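PDB 5HMQ: 3-dehydroshikimate dehydratase from Pseudomonas putida, which catalyses the metal-dependent dehydration of 3-dehydroshikimate to protocatechuate, a shared intermediate in the breakdown of quinate and shikimate. Local coordinates for residues A294-E299 with A368-D373; C398-V403 with Y412-G417; L336-I341 with G438-I443; D467-D472 with R489-T494. All blocks are in the same frame, centred on the assembly; numbering follows the deposited sequence.

Contact 1 (A294-E299 with A368-D373)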
loop_
_atom_site.group_PDB
_atom_site.type_symbol
_atom_site.label_atom_id
_atom_site.label_comp_id
_atom_site.label_asym_id
_atom_site.label_seq_id
_atom_site.Cartn_x
_atom_site.Cartn_y
_atom_site.Cartn_z
ATOM N N ALA C 294 9.514 10.600 30.418
ATOM C CA ALA C 294 9.482 11.998 30.020
ATOM C C ALA C 294 10.607 12.286 29.035
ATOM O O ALA C 294 11.655 11.633 29.047
ATOM C CB ALA C 294 9.604 12.908 31.242
ATOM N N TYR C 295 10.384 13.273 28.171
ATOM C CA TYR C 295 11.331 13.613 27.120
ATOM C C TYR C 295 11.870 15.022 27.317
ATOM O O TYR C 295 11.208 15.884 27.901
ATOM C CB TYR C 295 10.684 13.509 25.737
ATOM C CG TYR C 295 9.989 12.192 25.495
ATOM C CD1 TYR C 295 10.718 11.021 25.342
ATOM C CD2 TYR C 295 8.606 12.120 25.426
ATOM C CE1 TYR C 295 10.089 9.814 25.124
ATOM C CE2 TYR C 295 7.967 10.917 25.209
ATOM C CZ TYR C 295 8.713 9.768 25.059
ATOM O OH TYR C 295 8.083 8.568 24.843
ATOM N N ASP C 296 13.080 15.246 26.811
ATOM C CA ASP C 296 13.705 16.563 26.764
ATOM C C ASP C 296 14.244 16.832 25.363
ATOM O O ASP C 296 15.404 17.200 25.167
ATOM C CB ASP C 296 14.807 16.684 27.814
ATOM C CG ASP C 296 15.295 18.109 27.982
ATOM O OD1 ASP C 296 14.493 19.040 27.762
ATOM O OD2 ASP C 296 16.479 18.299 28.331
ATOM N N GLY C 297 13.388 16.642 24.362
ATOM C CA GLY C 297 13.759 16.923 22.989
ATOM C C GLY C 297 14.662 15.862 22.381
ATOM O O GLY C 297 14.803 14.740 22.882
ATOM N N VAL C 298 15.277 16.238 21.263
ATOM C CA VAL C 298 16.134 15.345 20.491
ATOM C C VAL C 298 17.568 15.479 20.983
ATOM O O VAL C 298 18.097 16.592 21.091
ATOM C CB VAL C 298 16.038 15.660 18.989
ATOM C CG1 VAL C 298 17.050 14.836 18.209
ATOM C CG2 VAL C 298 14.628 15.407 18.480
ATOM N N GLU C 299 18.202 14.343 21.286
ATOM C CA GLU C 299 19.614 14.366 21.648
ATOM C C GLU C 299 20.493 14.604 20.425
ATOM O O GLU C 299 21.343 15.501 20.428
ATOM C CB GLU C 299 20.007 13.069 22.353
ATOM C CG GLU C 299 21.483 13.006 22.710
ATOM C CD GLU C 299 21.951 14.217 23.495
ATOM O OE1 GLU C 299 21.286 14.587 24.485
ATOM O OE2 GLU C 299 22.982 14.806 23.112
ATOM N N ALA C 368 18.252 10.093 18.152
ATOM C CA ALA C 368 18.418 9.893 19.585
ATOM C C ALA C 368 17.493 10.842 20.333
ATOM O O ALA C 368 17.527 12.059 20.110
ATOM C CB ALA C 368 19.865 10.114 20.017
ATOM N N LEU C 369 16.664 10.281 21.207
ATOM C CA LEU C 369 15.731 11.057 22.006
ATOM C C LEU C 369 16.280 11.217 23.418
ATOM O O LEU C 369 16.835 10.271 23.991
ATOM C CB LEU C 369 14.369 10.363 22.047
ATOM C CG LEU C 369 13.828 9.842 20.721
ATOM C CD1 LEU C 369 12.628 8.940 20.992
ATOM C CD2 LEU C 369 13.461 10.985 19.766
ATOM N N ARG C 370 16.108 12.410 23.986
ATOM C CA ARG C 370 16.475 12.640 25.378
ATOM C C ARG C 370 15.345 12.147 26.265
ATOM O O ARG C 370 14.279 12.763 26.315
ATOM C CB ARG C 370 16.756 14.114 25.635
ATOM C CG ARG C 370 18.080 14.619 25.106
ATOM C CD ARG C 370 18.510 15.862 25.860
ATOM N NE ARG C 370 19.658 16.509 25.235
ATOM C CZ ARG C 370 19.582 17.595 24.472
ATOM N NH1 ARG C 370 18.407 18.166 24.237
ATOM N NH2 ARG C 370 20.685 18.114 23.949
ATOM N N VAL C 371 15.569 11.040 26.962
ATOM C CA VAL C 371 14.569 10.459 27.848
ATOM C C VAL C 371 15.074 10.552 29.280
ATOM O O VAL C 371 16.270 10.371 29.541
ATOM C CB VAL C 371 14.233 9.002 27.464
ATOM C CG1 VAL C 371 13.605 8.956 26.081
ATOM C CG2 VAL C 371 15.474 8.123 27.519
ATOM N N LYS C 372 14.162 10.851 30.207
ATOM C CA LYS C 372 14.541 10.951 31.611
ATOM C C LYS C 372 14.749 9.576 32.231
ATOM O O LYS C 372 15.709 9.369 32.982
ATOM C CB LYS C 372 13.486 11.732 32.391
ATOM C CG LYS C 372 13.822 11.908 33.856
ATOM C CD LYS C 372 12.858 12.862 34.524
ATOM C CE LYS C 372 13.314 13.210 35.924
ATOM N NZ LYS C 372 12.792 14.539 36.342
ATOM N N ASP C 373 13.862 8.634 31.929
ATOM C CA ASP C 373 13.927 7.275 32.458
ATOM C C ASP C 373 14.169 6.340 31.275
ATOM O O ASP C 373 13.229 5.964 30.567
ATOM C CB ASP C 373 12.645 6.925 33.212
ATOM C CG ASP C 373 12.777 5.665 34.045
ATOM O OD1 ASP C 373 13.705 4.869 33.795
ATOM O OD2 ASP C 373 11.949 5.475 34.961
#

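Contact 2 (C398-V403 with Y412-G417)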
loop_
_atom_site.group_PDB
_atom_site.type_symbol
_atom_site.label_atom_id
_atom_site.label_comp_id
_atom_site.label_asym_id
_atom_site.label_seq_id
_atom_site.Cartn_x
_atom_site.Cartn_y
_atom_site.Cartn_z
ATOM N N CYS C 398 25.416 2.262 18.900
ATOM C CA CYS C 398 25.573 3.045 20.114
ATOM C C CYS C 398 25.541 2.122 21.330
ATOM O O CYS C 398 25.229 0.934 21.235
ATOM C CB CYS C 398 24.483 4.112 20.219
ATOM S SG CYS C 398 24.623 5.441 19.005
ATOM N N GLU C 399 25.868 2.684 22.491
ATOM C CA GLU C 399 25.892 1.913 23.725
ATOM C C GLU C 399 24.613 2.053 24.544
ATOM O O GLU C 399 24.448 1.330 25.532
ATOM C CB GLU C 399 27.111 2.310 24.567
ATOM C CG GLU C 399 28.420 2.146 23.802
ATOM C CD GLU C 399 29.624 1.964 24.707
ATOM O OE1 GLU C 399 29.436 1.788 25.928
ATOM O OE2 GLU C 399 30.762 1.982 24.188
ATOM N N VAL C 400 23.708 2.944 24.153
ATOM C CA VAL C 400 22.393 3.053 24.778
ATOM C C VAL C 400 21.441 2.113 24.045
ATOM O O VAL C 400 21.734 1.701 22.913
ATOM C CB VAL C 400 21.880 4.502 24.746
ATOM C CG1 VAL C 400 22.805 5.414 25.538
ATOM C CG2 VAL C 400 21.742 4.985 23.308
ATOM N N PRO C 401 20.309 1.737 24.636
ATOM C CA PRO C 401 19.344 0.908 23.906
ATOM C C PRO C 401 18.692 1.678 22.766
ATOM O O PRO C 401 18.644 2.911 22.751
ATOM C CB PRO C 401 18.318 0.519 24.976
ATOM C CG PRO C 401 18.474 1.540 26.052
ATOM C CD PRO C 401 19.917 1.937 26.042
ATOM N N ALA C 402 18.193 0.920 21.790
ATOM C CA ALA C 402 17.540 1.478 20.618
ATOM C C ALA C 402 16.233 0.743 20.349
ATOM O O ALA C 402 16.097 -0.446 20.651
ATOM C CB ALA C 402 18.445 1.402 19.379
ATOM N N VAL C 403 15.267 1.469 19.789
ATOM C CA VAL C 403 13.986 0.912 19.371
ATOM C C VAL C 403 13.863 1.081 17.862
ATOM O O VAL C 403 14.146 2.161 17.330
ATOM C CB VAL C 403 12.807 1.584 20.098
ATOM C CG1 VAL C 403 11.483 1.037 19.583
ATOM C CG2 VAL C 403 12.928 1.382 21.597
ATOM N N TYR C 412 17.290 5.904 19.466
ATOM C CA TYR C 412 18.151 5.702 20.624
ATOM C C TYR C 412 17.539 6.339 21.865
ATOM O O TYR C 412 17.010 7.452 21.816
ATOM C CB TYR C 412 19.539 6.298 20.392
ATOM C CG TYR C 412 20.213 5.878 19.110
ATOM C CD1 TYR C 412 20.595 4.561 18.897
ATOM C CD2 TYR C 412 20.502 6.811 18.126
ATOM C CE1 TYR C 412 21.224 4.182 17.727
ATOM C CE2 TYR C 412 21.136 6.445 16.963
ATOM C CZ TYR C 412 21.492 5.131 16.764
ATOM O OH TYR C 412 22.120 4.768 15.594
ATOM N N LEU C 413 17.625 5.627 22.984
ATOM C CA LEU C 413 17.107 6.100 24.265
ATOM C C LEU C 413 18.290 6.602 25.086
ATOM O O LEU C 413 18.962 5.822 25.766
ATOM C CB LEU C 413 16.346 4.989 24.981
ATOM C CG LEU C 413 15.271 4.306 24.131
ATOM C CD1 LEU C 413 14.595 3.187 24.904
ATOM C CD2 LEU C 413 14.249 5.322 23.642
ATOM N N VAL C 414 18.540 7.908 25.028
ATOM C CA VAL C 414 19.707 8.517 25.657
ATOM C C VAL C 414 19.274 9.149 26.972
ATOM O O VAL C 414 18.427 10.051 26.992
ATOM C CB VAL C 414 20.359 9.558 24.736
ATOM C CG1 VAL C 414 21.541 10.215 25.434
ATOM C CG2 VAL C 414 20.801 8.905 23.436
ATOM N N GLU C 415 19.855 8.667 28.068
ATOM C CA GLU C 415 19.665 9.246 29.389
ATOM C C GLU C 415 20.813 10.201 29.697
ATOM O O GLU C 415 21.982 9.803 29.675
ATOM C CB GLU C 415 19.569 8.144 30.447
ATOM C CG GLU C 415 18.613 8.453 31.592
ATOM C CD GLU C 415 18.402 7.258 32.506
ATOM O OE1 GLU C 415 19.404 6.721 33.027
ATOM O OE2 GLU C 415 17.238 6.844 32.692
ATOM N N GLN C 416 20.472 11.456 29.954
ATOM C CA GLN C 416 21.352 12.464 30.532
ATOM C C GLN C 416 22.123 11.931 31.741
ATOM O O GLN C 416 21.530 11.345 32.651
ATOM C CB GLN C 416 20.526 13.700 30.938
ATOM C CG GLN C 416 19.247 13.413 31.765
ATOM C CD GLN C 416 18.232 12.528 31.046
ATOM O OE1 GLN C 416 18.081 12.599 29.825
ATOM N NE2 GLN C 416 17.574 11.657 31.798
ATOM N N GLY C 417 23.442 12.123 31.775
ATOM C CA GLY C 417 24.175 12.853 30.751
ATOM C C GLY C 417 25.610 13.089 31.184
ATOM O O GLY C 417 26.416 13.642 30.436
#

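Contact 3 (L336-I341 with G438-I443)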
loop_
_atom_site.group_PDB
_atom_site.type_symbol
_atom_site.label_atom_id
_atom_site.label_comp_id
_atom_site.label_asym_id
_atom_site.label_seq_id
_atom_site.Cartn_x
_atom_site.Cartn_y
_atom_site.Cartn_z
ATOM N N LEU C 336 28.389 17.696 14.178
ATOM C CA LEU C 336 28.190 19.132 14.050
ATOM C C LEU C 336 27.217 19.597 15.122
ATOM O O LEU C 336 26.303 18.867 15.517
ATOM C CB LEU C 336 27.672 19.547 12.662
ATOM C CG LEU C 336 28.668 19.506 11.500
ATOM C CD1 LEU C 336 28.853 18.099 10.949
ATOM C CD2 LEU C 336 28.317 20.517 10.411
ATOM N N ARG C 337 27.428 20.822 15.596
ATOM C CA ARG C 337 26.766 21.286 16.803
ATOM C C ARG C 337 26.383 22.751 16.654
ATOM O O ARG C 337 27.126 23.539 16.061
ATOM C CB ARG C 337 27.700 21.081 18.001
ATOM C CG ARG C 337 27.052 21.060 19.360
ATOM C CD ARG C 337 28.094 20.627 20.380
ATOM N NE ARG C 337 27.571 19.637 21.319
ATOM C CZ ARG C 337 28.330 18.831 22.055
ATOM N NH1 ARG C 337 29.652 18.895 21.963
ATOM N NH2 ARG C 337 27.768 17.959 22.881
ATOM N N GLN C 338 25.220 23.107 17.194
ATOM C CA GLN C 338 24.800 24.505 17.281
ATOM C C GLN C 338 23.719 24.608 18.339
ATOM O O GLN C 338 22.659 23.988 18.201
ATOM C CB GLN C 338 24.282 25.022 15.939
ATOM C CG GLN C 338 23.780 26.458 15.998
ATOM C CD GLN C 338 23.374 27.002 14.641
ATOM O OE1 GLN C 338 23.023 28.174 14.512
ATOM N NE2 GLN C 338 23.414 26.152 13.624
ATOM N N GLY C 339 23.972 25.396 19.376
ATOM C CA GLY C 339 23.020 25.500 20.467
ATOM C C GLY C 339 22.812 24.154 21.136
ATOM O O GLY C 339 23.761 23.512 21.607
ATOM N N ASP C 340 21.565 23.694 21.163
ATOM C CA ASP C 340 21.233 22.393 21.717
ATOM C C ASP C 340 20.972 21.372 20.610
ATOM O O ASP C 340 20.456 20.282 20.881
ATOM C CB ASP C 340 20.011 22.544 22.639
ATOM C CG ASP C 340 19.653 21.275 23.380
ATOM O OD1 ASP C 340 20.331 20.977 24.387
ATOM O OD2 ASP C 340 18.696 20.579 22.969
ATOM N N ILE C 341 21.381 21.678 19.380
ATOM C CA ILE C 341 21.211 20.792 18.235
ATOM C C ILE C 341 22.515 20.047 17.996
ATOM O O ILE C 341 23.570 20.667 17.821
ATOM C CB ILE C 341 20.791 21.574 16.982
ATOM C CG1 ILE C 341 19.674 22.563 17.315
ATOM C CG2 ILE C 341 20.353 20.623 15.880
ATOM C CD1 ILE C 341 19.588 23.738 16.359
ATOM N N GLY C 438 26.018 30.648 14.345
ATOM C CA GLY C 438 24.660 31.144 14.336
ATOM C C GLY C 438 23.937 31.011 15.668
ATOM O O GLY C 438 24.501 30.585 16.680
ATOM N N GLY C 439 22.660 31.390 15.636
ATOM C CA GLY C 439 21.825 31.377 16.818
ATOM C C GLY C 439 20.611 30.469 16.735
ATOM O O GLY C 439 19.546 30.816 17.254
ATOM N N LEU C 440 20.746 29.317 16.079
ATOM C CA LEU C 440 19.727 28.281 16.173
ATOM C C LEU C 440 19.938 27.527 17.472
ATOM O O LEU C 440 21.071 27.207 17.839
ATOM C CB LEU C 440 19.802 27.319 14.993
ATOM C CG LEU C 440 19.895 27.970 13.620
ATOM C CD1 LEU C 440 19.979 26.924 12.522
ATOM C CD2 LEU C 440 18.702 28.879 13.398
ATOM N N ARG C 441 18.859 27.275 18.194
ATOM C CA ARG C 441 19.034 26.772 19.541
ATOM C C ARG C 441 18.517 25.360 19.747
ATOM O O ARG C 441 19.174 24.572 20.429
ATOM C CB ARG C 441 18.417 27.746 20.534
ATOM C CG ARG C 441 19.098 29.117 20.378
ATOM C CD ARG C 441 19.087 29.875 21.659
ATOM N NE ARG C 441 17.946 29.538 22.461
ATOM C CZ ARG C 441 17.498 30.352 23.431
ATOM N NH1 ARG C 441 18.131 31.505 23.727
ATOM N NH2 ARG C 441 16.418 30.003 24.157
ATOM N N ARG C 442 17.352 25.014 19.210
ATOM C CA ARG C 442 16.885 23.647 19.380
ATOM C C ARG C 442 16.043 23.226 18.187
ATOM O O ARG C 442 15.551 24.056 17.418
ATOM C CB ARG C 442 16.065 23.469 20.666
ATOM C CG ARG C 442 14.683 24.102 20.628
ATOM C CD ARG C 442 14.003 23.984 21.985
ATOM N NE ARG C 442 13.726 22.595 22.347
ATOM C CZ ARG C 442 12.642 21.919 21.980
ATOM N NH1 ARG C 442 11.713 22.497 21.230
ATOM N NH2 ARG C 442 12.488 20.658 22.362
ATOM N N ILE C 443 15.905 21.910 18.033
ATOM C CA ILE C 443 14.968 21.354 17.066
ATOM C C ILE C 443 13.556 21.554 17.598
ATOM O O ILE C 443 13.193 21.022 18.654
ATOM C CB ILE C 443 15.267 19.874 16.801
ATOM C CG1 ILE C 443 16.638 19.730 16.135
ATOM C CG2 ILE C 443 14.169 19.249 15.957
ATOM C CD1 ILE C 443 17.164 18.312 16.114
HETATM O O HOH W 1 15.959 20.561 23.287
#

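Contact 4 (D467-D472 with R489-T494)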
loop_
_atom_site.group_PDB
_atom_site.type_symbol
_atom_site.label_atom_id
_atom_site.label_comp_id
_atom_site.label_asym_id
_atom_site.label_seq_id
_atom_site.Cartn_x
_atom_site.Cartn_y
_atom_site.Cartn_z
ATOM N N ASP C 467 3.690 7.152 23.877
ATOM C CA ASP C 467 2.619 7.951 24.479
ATOM C C ASP C 467 2.555 9.354 23.875
ATOM O O ASP C 467 2.369 10.347 24.582
ATOM C CB ASP C 467 2.766 8.014 26.002
ATOM C CG ASP C 467 1.480 8.429 26.696
ATOM O OD1 ASP C 467 0.399 8.252 26.099
ATOM O OD2 ASP C 467 1.553 8.926 27.841
ATOM N N PHE C 468 2.716 9.440 22.558
ATOM C CA PHE C 468 2.462 10.691 21.862
ATOM C C PHE C 468 0.960 10.938 21.744
ATOM O O PHE C 468 0.141 10.024 21.872
ATOM C CB PHE C 468 3.105 10.678 20.473
ATOM C CG PHE C 468 4.587 10.943 20.480
ATOM C CD1 PHE C 468 5.347 10.725 21.618
ATOM C CD2 PHE C 468 5.219 11.415 19.342
ATOM C CE1 PHE C 468 6.707 10.971 21.621
ATOM C CE2 PHE C 468 6.580 11.664 19.338
ATOM C CZ PHE C 468 7.324 11.441 20.480
ATOM N N ALA C 469 0.604 12.194 21.487
ATOM C CA ALA C 469 -0.788 12.600 21.358
ATOM C C ALA C 469 -1.003 13.309 20.027
ATOM O O ALA C 469 -0.065 13.822 19.413
ATOM C CB ALA C 469 -1.218 13.510 22.517
ATOM N N ALA C 470 -2.262 13.331 19.594
ATOM C CA ALA C 470 -2.634 14.010 18.360
ATOM C C ALA C 470 -2.402 15.515 18.465
ATOM O O ALA C 470 -2.536 16.117 19.534
ATOM C CB ALA C 470 -4.097 13.730 18.018
ATOM N N ASP C 471 -2.039 16.120 17.335
ATOM C CA ASP C 471 -1.726 17.548 17.281
ATOM C C ASP C 471 -2.052 18.094 15.889
ATOM O O ASP C 471 -1.210 18.677 15.202
ATOM C CB ASP C 471 -0.264 17.788 17.655
ATOM C CG ASP C 471 0.067 19.263 17.804
ATOM O OD1 ASP C 471 -0.811 20.035 18.248
ATOM O OD2 ASP C 471 1.207 19.651 17.468
ATOM N N ASP C 472 -3.284 17.893 15.446
ATOM C CA ASP C 472 -3.672 18.205 14.075
ATOM C C ASP C 472 -4.152 19.650 13.926
ATOM O O ASP C 472 -4.514 20.313 14.900
ATOM C CB ASP C 472 -4.775 17.253 13.621
ATOM C CG ASP C 472 -4.480 15.808 14.001
ATOM O OD1 ASP C 472 -3.422 15.288 13.597
ATOM O OD2 ASP C 472 -5.299 15.210 14.730
ATOM N N ARG C 489 2.704 14.682 18.887
ATOM C CA ARG C 489 3.298 15.557 19.887
ATOM C C ARG C 489 3.520 14.762 21.163
ATOM O O ARG C 489 2.609 14.065 21.620
ATOM C CB ARG C 489 2.377 16.758 20.141
ATOM C CG ARG C 489 2.848 17.759 21.179
ATOM C CD ARG C 489 1.670 18.613 21.640
ATOM N NE ARG C 489 2.076 19.770 22.436
ATOM C CZ ARG C 489 2.202 19.764 23.760
ATOM N NH1 ARG C 489 1.964 18.654 24.447
ATOM N NH2 ARG C 489 2.573 20.867 24.399
ATOM N N SER C 490 4.723 14.852 21.726
ATOM C CA SER C 490 4.944 14.311 23.058
ATOM C C SER C 490 4.091 15.078 24.066
ATOM O O SER C 490 3.659 16.207 23.818
ATOM C CB SER C 490 6.424 14.378 23.437
ATOM O OG SER C 490 6.897 15.713 23.428
ATOM N N GLN C 491 3.850 14.450 25.219
ATOM C CA GLN C 491 2.916 15.018 26.190
ATOM C C GLN C 491 3.297 16.440 26.585
ATOM O O GLN C 491 2.428 17.314 26.683
ATOM C CB GLN C 491 2.826 14.123 27.427
ATOM C CG GLN C 491 2.282 12.727 27.155
ATOM C CD GLN C 491 0.858 12.743 26.627
ATOM O OE1 GLN C 491 0.063 13.613 26.979
ATOM N NE2 GLN C 491 0.528 11.769 25.785
ATOM N N CYS C 492 4.584 16.700 26.803
ATOM C CA CYS C 492 5.033 18.024 27.214
ATOM C C CYS C 492 5.588 18.850 26.060
ATOM O O CYS C 492 6.184 19.906 26.299
ATOM C CB CYS C 492 6.065 17.907 28.336
ATOM S SG CYS C 492 5.317 17.595 29.958
ATOM N N GLY C 493 5.406 18.400 24.820
ATOM C CA GLY C 493 5.666 19.225 23.659
ATOM C C GLY C 493 7.112 19.345 23.227
ATOM O O GLY C 493 7.383 20.043 22.242
ATOM N N THR C 494 8.052 18.690 23.914
ATOM C CA THR C 494 9.452 18.810 23.522
ATOM C C THR C 494 9.752 18.048 22.239
ATOM O O THR C 494 10.795 18.288 21.619
ATOM C CB THR C 494 10.373 18.323 24.644
ATOM O OG1 THR C 494 10.211 16.911 24.825
ATOM C CG2 THR C 494 10.049 19.040 25.948
HETATM O O HOH W 2 4.838 11.892 25.315
#

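Contact 1 (A294-E299 with A368-D373)
Arg-370 reaches across its neighbouring strand to Glu-299, and the two side chains meet at about a right angle. The salt bridge runs from NE of Arg-370 to OE1 of Glu-299 at 2.6 Å, but as a hydrogen bond it is weak, bent to 126° at the hydrogen, with the carboxylate and guanidinium planes 78° apart. The second grip is straighter: NH1 of Arg-370 donates to O of Asp-296 at 3.3 Å, the acceptor lying in the guanidinium plane. With its chain extended from CG to NE, the arginine runs alongside residues 296-299, and O of Val-298 lies 3.5 Å above one face of the guanidinium plane, toward its rim. At the other end, CD1 of Tyr-295 meets CG1 of Val-371 at 3.6 Å, the methyl approaching the ring edge. Between them the antiparallel ladder slips by one residue, a beta bulge between the pairs Tyr-295/Val-371 and Val-298/Leu-369; N of Arg-370 donates to O of Gly-297 at 2.9 Å. Beyond the pair, Glu-299 OE2 bonds Tyr-424 OH, Arg-370 NH1 also bridges to Asp-340, and Tyr-295 OH bonds Phe-466 O. Strand 295-304 is thus joined to 363-371, which has strand 410-414 on its other side in the VOC sheet.

Contact 2 (C398-V403 with Y412-G417)
Cys-398 lays its sulfur over one face of the Tyr-412 ring, a sulfur-aromatic contact in which SG stands 3.9 Å from the ring centroid and only 15° off the ring normal. SG lies anti to the carbonyl carbon of Cys-398 and beside its backbone N (chi1 -69°), which directs it onto the tyrosine. CB of Ala-402 comes obliquely to the same ring, 3.9 Å from CD1 of Tyr-412, and Val-400 brings CG2 to within 3.9 Å of CB of Tyr-412, their side chains crossing at about a right angle. The same methyl of Val-400 also touches CG2 of Val-414 at 4.0 Å, and CB of Val-400 lies 3.4 Å from O of Leu-413. This is the close part of the contact, and one straight backbone bond fixes it: N of Leu-413 donates to O of Pro-401 at 2.9 Å, with 171° at the hydrogen. Ala-402 and Tyr-412 form the adjoining antiparallel, non-hydrogen-bonded pair. Leu-413 belongs to the packed part too, its CD1 4.1 Å from CG2 of Val-403 and its CB against the ring of Pro-401.

Further along, the two chains part, and this is the loose side. Glu-399 is turned to solvent at one end, while at the other, in residues 415-417, Gln-416 is exposed and makes its bond to Val-371 O instead.

The tyrosine hydroxyl bonds Glu-302. The contact belongs to the hairpin of strands 402-404 and 410-414; helix 374-383 packs on Leu-413, Pro-401 and Val-403, while strand 363-371 pairs with 410-414 along its other edge.

Contact 3 (L336-I341 with G438-I443)
A turn packs against the start of a strand here: the tight corner between strands 333-338 and 341-346 rests on the opening residues of strand 440-450, joining two different sheets. Gln-338 makes the first link. Its fully extended chain (chi1 178°, chi2 175°) carries OE1 to N of Leu-440, 3.0 Å away; the bond is fairly straight at the hydrogen, 160°, but the donor stands above the carbonyl plane. NE2 of the same amide bonds O of Leu-320, so both ends of the group are held. N of Asp-340 donates to O of Arg-441 at 2.7 Å. The corner itself is a type II' beta turn from Gln-338 to Ile-341, with Gly-339 passing close to Leu-440 and Arg-441; it is a hairpin turn of the first VOC domain, laid on strand 440-450, the first along the chain in the second domain's sheet. Ile-341 supplies the apolar part, with CD1 3.8 Å from CB of Leu-440 and CG2 3.8 Å from CG1 of Ile-443. On the polar side, a water gives a hydrogen to OD2 of Asp-340 and accepts one from NE of Arg-442. That carboxylate also bridges to Arg-370, while NH2 of Arg-442 bonds O of Thr-494. Phe-526 of strand 520-528 touches Ile-341, Leu-440 and Ile-443.

Contact 4 (D467-D472 with R489-T494)
Gln-491 bends at chi2 (-62°) to reach Asp-467, bringing NE2 of Gln-491 to 2.6 Å from O of Asp-467. The acceptor is close to the amide plane, whereas the donor stands above the carbonyl plane of Asp-467. A water reinforces the link, donating to that same O of Asp-467 and accepting from N of Gln-491. Arg-489 behaves differently. Its chain is extended from CG to NE, and NH1 donates to O of Gln-491 at 2.6 Å, bent to 133° at the hydrogen, while Gly-493 CA lies over the centre of one guanidinium face. The guanidinium group is thereby laid against the type I turn from Ser-490 to Gly-493. CB of Arg-489 meets CB of Asp-471 at 3.8 Å. Phe-468 offers a ring face to the backbone, with N of Ser-490 4.0 Å above its plane and over its centre. Ala-469 and Arg-489 form an antiparallel hydrogen-bonded pair, N of Ala-469 to O of Arg-489 at 2.7 Å, with a weak return bond. Asp-471 OD2 bridges to Arg-496. Strand 469-474 is an outermost strand of its sheet within the chain; 484-489 pairs with it, and the turn leads on to 496-501, while Phe-468 packs on Tyr-462 of helix 455-465.

How the contacts relate
Read from the N terminus, contact 1 opens first and closes with 368-373, pairing strands 295-304 and 363-371. The segment 336-341 of contact 3 falls inside that span but finds its partner only at 438-443, so contacts 1 and 3 cross. Contact 2, a short hairpin closure, lies wholly within the span of contact 3 and follows contact 1 in series; it touches contact 1 through adjacent strands of one sheet. Contact 4 comes last, closing a short loop in the second VOC domain. Contact 3 joins the two domains' sheets directly, and contacts 1 and 4 meet as well, through Tyr-295 against Phe-468 and Ser-490. Thr-494 of contact 4 bonds weakly to Gly-297 and, through its O, to Arg-442 of contact 3.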